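Local coordinates for protein ADP-dependent (S)-NAD(P)H-hydrate dehydratase (Enterococcus faecalis, PDB 2R3B) that probably repairs damaged NAD(P)H by dehydrating the S-form of NAD(P)HX at the expense of ADP, in a ribokinase-like fold, at residues Ile60-Glu65 with Thr233-Ala238; Ala66-Gly71 with Ala89-Ala94. One frame throughout, in Å; residues are numbered along the deposited sequence.

Contact 1 of 2, residues Ile60-Glu65 with Thr233-Ala238. With EDO (1,2-ethanediol), chain L.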
loop_
_atom_site.group_PDB
_atom_site.type_symbol
_atom_site.label_atom_id
_atom_site.label_comp_id
_atom_site.label_asym_id
_atom_site.label_seq_id
_atom_site.Cartn_x
_atom_site.Cartn_y
_atom_site.Cartn_z
ATOM N N ILE B 60 8.108 -8.259 11.618
ATOM C CA ILE B 60 9.130 -7.222 11.631
ATOM C C ILE B 60 8.663 -5.958 10.931
ATOM O O ILE B 60 9.071 -4.841 11.306
ATOM C CB ILE B 60 10.500 -7.734 11.099
ATOM C CG1 ILE B 60 11.629 -6.892 11.686
ATOM C CG2 ILE B 60 10.539 -7.760 9.592
ATOM C CD1 ILE B 60 11.831 -7.050 13.172
ATOM N N ILE B 61 7.783 -6.115 9.957
ATOM C CA ILE B 61 7.207 -4.963 9.270
ATOM C C ILE B 61 6.379 -4.155 10.262
ATOM O O ILE B 61 6.415 -2.908 10.284
ATOM C CB ILE B 61 6.391 -5.431 8.037
ATOM C CG1 ILE B 61 7.369 -5.994 6.989
ATOM C CG2 ILE B 61 5.571 -4.274 7.433
ATOM C CD1 ILE B 61 6.677 -6.671 5.744
HETATM N N MSE B 62 5.648 -4.859 11.119
HETATM C CA MSE B 62 4.847 -4.168 12.138
HETATM C C MSE B 62 5.706 -3.480 13.218
HETATM O O MSE B 62 5.432 -2.336 13.603
HETATM C CB MSE B 62 3.806 -5.150 12.728
HETATM C CG MSE B 62 2.724 -5.487 11.714
HETATM SE SE MSE B 62 1.266 -6.466 12.404
HETATM C CE MSE B 62 2.098 -8.167 12.535
ATOM N N SER B 63 6.784 -4.131 13.660
ATOM C CA SER B 63 7.728 -3.462 14.526
ATOM C C SER B 63 8.347 -2.232 13.903
ATOM O O SER B 63 8.579 -1.230 14.591
ATOM C CB SER B 63 8.865 -4.404 14.905
ATOM O OG SER B 63 8.384 -5.522 15.592
ATOM N N THR B 64 8.672 -2.328 12.613
ATOM C CA THR B 64 9.269 -1.195 11.884
ATOM C C THR B 64 8.332 -0.010 11.853
ATOM O O THR B 64 8.749 1.105 12.137
ATOM C CB THR B 64 9.658 -1.649 10.469
ATOM O OG1 THR B 64 10.573 -2.754 10.598
ATOM C CG2 THR B 64 10.287 -0.487 9.659
ATOM N N GLU B 65 7.067 -0.227 11.534
ATOM C CA GLU B 65 6.104 0.875 11.476
ATOM C C GLU B 65 5.991 1.562 12.863
ATOM O O GLU B 65 5.900 2.787 12.964
ATOM C CB GLU B 65 4.736 0.357 10.990
ATOM C CG GLU B 65 3.719 1.482 10.763
ATOM C CD GLU B 65 2.578 1.128 9.813
ATOM O OE1 GLU B 65 2.288 -0.090 9.675
ATOM O OE2 GLU B 65 1.984 2.089 9.222
ATOM N N THR B 233 0.362 -7.446 17.875
ATOM C CA THR B 233 0.329 -6.527 19.034
ATOM C C THR B 233 1.664 -6.496 19.747
ATOM O O THR B 233 2.160 -5.441 20.093
ATOM C CB THR B 233 -0.809 -6.889 19.978
ATOM O OG1 THR B 233 -2.040 -6.683 19.277
ATOM C CG2 THR B 233 -0.780 -6.005 21.224
ATOM N N GLY B 234 2.278 -7.652 19.948
ATOM C CA GLY B 234 3.554 -7.710 20.607
ATOM C C GLY B 234 4.706 -7.178 19.784
ATOM O O GLY B 234 5.613 -6.550 20.315
ATOM N N ASP B 235 4.681 -7.443 18.482
ATOM C CA ASP B 235 5.664 -6.880 17.547
ATOM C C ASP B 235 5.608 -5.354 17.579
ATOM O O ASP B 235 6.630 -4.671 17.522
ATOM C CB ASP B 235 5.354 -7.335 16.123
ATOM C CG ASP B 235 5.290 -8.865 16.007
ATOM O OD1 ASP B 235 6.099 -9.549 16.680
ATOM O OD2 ASP B 235 4.410 -9.368 15.271
ATOM N N THR B 236 4.398 -4.825 17.615
ATOM C CA THR B 236 4.184 -3.381 17.718
ATOM C C THR B 236 4.776 -2.785 18.988
ATOM O O THR B 236 5.524 -1.771 18.937
ATOM C CB THR B 236 2.697 -3.050 17.533
ATOM O OG1 THR B 236 2.309 -3.510 16.224
ATOM C CG2 THR B 236 2.448 -1.540 17.623
ATOM N N LEU B 237 4.466 -3.401 20.126
ATOM C CA LEU B 237 5.020 -2.942 21.395
ATOM C C LEU B 237 6.544 -2.918 21.370
ATOM O O LEU B 237 7.156 -1.963 21.843
ATOM C CB LEU B 237 4.568 -3.848 22.531
ATOM C CG LEU B 237 5.204 -3.557 23.881
ATOM C CD1 LEU B 237 4.959 -2.089 24.375
ATOM C CD2 LEU B 237 4.734 -4.596 24.893
ATOM N N ALA B 238 7.149 -3.980 20.845
ATOM C CA ALA B 238 8.609 -4.098 20.817
ATOM C C ALA B 238 9.197 -2.946 20.037
ATOM O O ALA B 238 10.213 -2.366 20.445
ATOM C CB ALA B 238 9.037 -5.450 20.219
HETATM C C1 EDO L . 2.654 -12.453 12.256
HETATM O O1 EDO L . 3.985 -12.916 11.974
HETATM C C2 EDO L . 2.749 -11.244 13.179
HETATM O O2 EDO L . 3.389 -11.593 14.428
HETATM O O HOH W 1 2.720 -1.809 13.852
#

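Contact 2 of 2, residues Ala66-Gly71 with Ala89-Ala94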
loop_
_atom_site.group_PDB
_atom_site.type_symbol
_atom_site.label_atom_id
_atom_site.label_comp_id
_atom_site.label_asym_id
_atom_site.label_seq_id
_atom_site.Cartn_x
_atom_site.Cartn_y
_atom_site.Cartn_z
ATOM N N ALA B 66 5.981 0.755 13.922
ATOM C CA ALA B 66 5.903 1.260 15.307
ATOM C C ALA B 66 7.133 2.114 15.618
ATOM O O ALA B 66 7.034 3.216 16.175
ATOM C CB ALA B 66 5.817 0.058 16.305
ATOM N N CYS B 67 8.299 1.614 15.251
ATOM C CA CYS B 67 9.554 2.327 15.545
ATOM C C CYS B 67 9.654 3.691 14.846
ATOM O O CYS B 67 9.932 4.717 15.484
ATOM C CB CYS B 67 10.737 1.425 15.183
ATOM S SG CYS B 67 12.350 2.042 15.677
ATOM N N ILE B 68 9.367 3.708 13.547
ATOM C CA ILE B 68 9.368 4.945 12.771
ATOM C C ILE B 68 8.367 5.920 13.335
ATOM O O ILE B 68 8.703 7.072 13.624
ATOM C CB ILE B 68 9.021 4.665 11.310
ATOM C CG1 ILE B 68 10.148 3.826 10.686
ATOM C CG2 ILE B 68 8.806 5.976 10.529
ATOM C CD1 ILE B 68 9.732 3.224 9.396
ATOM N N ASN B 69 7.135 5.460 13.532
ATOM C CA ASN B 69 6.092 6.343 14.039
ATOM C C ASN B 69 6.308 6.833 15.490
ATOM O O ASN B 69 5.739 7.838 15.890
ATOM C CB ASN B 69 4.740 5.648 13.943
ATOM C CG ASN B 69 4.087 5.839 12.623
ATOM O OD1 ASN B 69 3.537 6.920 12.371
ATOM N ND2 ASN B 69 4.117 4.808 11.764
ATOM N N SER B 70 7.118 6.119 16.270
ATOM C CA SER B 70 7.434 6.504 17.642
ATOM C C SER B 70 8.451 7.664 17.700
ATOM O O SER B 70 8.612 8.298 18.754
ATOM C CB SER B 70 7.998 5.318 18.426
ATOM O OG SER B 70 9.349 5.132 18.085
ATOM N N GLY B 71 9.110 7.933 16.588
ATOM C CA GLY B 71 10.078 9.016 16.509
ATOM C C GLY B 71 11.544 8.641 16.409
ATOM O O GLY B 71 12.397 9.521 16.454
ATOM N N ALA B 89 7.057 -0.856 0.808
ATOM C CA ALA B 89 5.713 -0.385 0.378
ATOM C C ALA B 89 5.002 0.299 1.562
ATOM O O ALA B 89 4.230 1.222 1.359
ATOM C CB ALA B 89 4.858 -1.558 -0.126
ATOM N N ARG B 90 5.205 -0.201 2.771
ATOM C CA ARG B 90 4.537 0.346 3.957
ATOM C C ARG B 90 5.354 1.409 4.705
ATOM O O ARG B 90 4.799 2.334 5.327
ATOM C CB ARG B 90 4.187 -0.800 4.917
ATOM C CG ARG B 90 3.196 -1.829 4.363
ATOM C CD ARG B 90 2.828 -2.880 5.387
ATOM N NE ARG B 90 2.172 -2.208 6.506
ATOM C CZ ARG B 90 0.895 -1.849 6.552
ATOM N NH1 ARG B 90 0.065 -2.183 5.591
ATOM N NH2 ARG B 90 0.440 -1.164 7.585
ATOM N N CYS B 91 6.666 1.251 4.688
ATOM C CA CYS B 91 7.593 2.029 5.511
ATOM C C CYS B 91 8.819 2.374 4.703
ATOM O O CYS B 91 9.884 1.784 4.925
ATOM C CB CYS B 91 8.075 1.185 6.700
ATOM S SG CYS B 91 6.740 0.618 7.831
ATOM N N PRO B 92 8.704 3.332 3.774
ATOM C CA PRO B 92 9.904 3.696 3.023
ATOM C C PRO B 92 10.998 4.409 3.822
ATOM O O PRO B 92 12.117 4.519 3.333
ATOM C CB PRO B 92 9.351 4.570 1.905
ATOM C CG PRO B 92 8.201 5.212 2.520
ATOM C CD PRO B 92 7.556 4.142 3.346
ATOM N N GLU B 93 10.707 4.834 5.060
ATOM C CA GLU B 93 11.678 5.462 5.911
ATOM C C GLU B 93 12.794 4.482 6.353
ATOM O O GLU B 93 13.877 4.904 6.696
ATOM C CB GLU B 93 11.000 6.003 7.158
ATOM C CG GLU B 93 9.995 7.100 6.870
ATOM C CD GLU B 93 8.621 6.625 6.540
ATOM O OE1 GLU B 93 8.366 5.382 6.506
ATOM O OE2 GLU B 93 7.790 7.541 6.273
ATOM N N ALA B 94 12.498 3.192 6.366
ATOM C CA ALA B 94 13.392 2.181 6.908
ATOM C C ALA B 94 14.453 1.799 5.906
ATOM O O ALA B 94 14.154 1.622 4.705
ATOM C CB ALA B 94 12.611 0.907 7.247
#

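Contact 1 of 2, residues Ile60-Glu65 with Thr233-Ala238
Ser63 reaches Asp235 because its OG stands beside its own backbone N, anti to the carbonyl carbon (chi1 -61°), which carries the hydroxyl across to helix 233-247. There OG donates to the backbone O of Asp235 over 2.7 Å, the one direct hydrogen bond between the segments. The donor stands above the carbonyl plane, 41° out of it, and so misses the lone-pair direction. The same hydroxyl lies 3.6 Å from Asp235 CB, which packs it against the side of the acceptor residue as well. The first torsion of Asp235, with CG likewise beside the backbone N, decides instead where the carboxylate goes.

Such closeness follows from the backbones: the two short helix axes approach to 7.3 Å and cross at -40°, and the CA atoms of Ser63 and Thr236 are 4.8 Å apart. A second link is indirect. One water donates to Met62 O (2.8 Å) and to Thr236 OG1 (2.9 Å), while Thr236 OG1 also bonds to Gly232 O, a turn earlier. The bend of selenomethionine Met62 at chi3 turns CE to within 3.8 Å of Asp235 OD2, the two side chains crossing obliquely. Met62 also packs against Pro92 of the second subunit.

Gly234 and Asp235 belong to the Gly-Thr-Gly-Asp element at the start of helix 233-247, a signature of ribokinase-like proteins, and are predicted to bind AMP and (6S)-NADPHX respectively. Asp235 thus divides its chemistry: its carbonyl is tied to helix 57-70, whereas its carboxylate, through OD2, accepts a 2.6 Å bond from O2 of a 1,2-ethanediol. That diol probably comes from the crystallisation liquor, but its hydroxyl demonstrates that OD2 can take a bond from a small polar molecule, consistent with a carboxylate facing the predicted substrate site.

Contact 2 of 2, residues Ala66-Gly71 with Ala89-Ala94
Ile68 and Glu93 cross at about a right angle, and the fit between the segments turns on that crossing. Both point their CB atoms at each other's segment. The Ile68 chain, extended at chi2 (165°), sends CD1 into the turn formed by Cys91 to Ala94. That methyl lies 3.8 Å from Cys91 CB and equally 3.8 Å from Glu93 CB, with Ala94 CB at 4.3 Å. The other branch, CG2, lies against Glu93 CB, CG and CD: the glutamate bends at chi2 (86°), so that its CG and CD are each 4.0 Å from CG2 and the aliphatic stem lies across the isoleucine.

The receiving surface is a type I turn, closed by Ala94 N to Cys91 O at 3.3 Å, which gathers these carbons round one methyl. The contact is largely apolar, although the carboxylate OE1 of Glu93 lies 3.9 Å from Ile68 CD1, and its 148 Å² of buried surface centres on a single isoleucine.

Helix 57-70 finishes just beyond Ile68 in a Schellman motif at Gly71. The chain then passes through strand 74-78 and helix 84-90 to reach the Cys91-Ala94 turn, which leads into strand 95-97, outermost in the sheet within this chain. Ile68 also touches Thr75 near the start of strand 74-78 and Leu277 of the third subunit, placing the contact between the helical layer, the sheet margin and a subunit interface.

Overall arrangement
Contacts 1 and 2 occupy successive turns of helix 57-70, their centres 10 Å apart, and along the chain contact 2 is nested within the loop that contact 1 closes. They also touch directly: Glu65 OE1 forms a salt bridge with Arg90 NH2 at 3.0 Å, and Thr64 CG2 packs 3.6 Å from Ala94 CB. Contact 1 holds the predicted nucleotide and substrate residues Gly234 and Asp235, whereas contact 2 is structural packing, the side chain of Cys91 being about 12 Å from that of Asp235. One helix thus joins the probable active site to the sheet margin, and both contacts reach the second subunit.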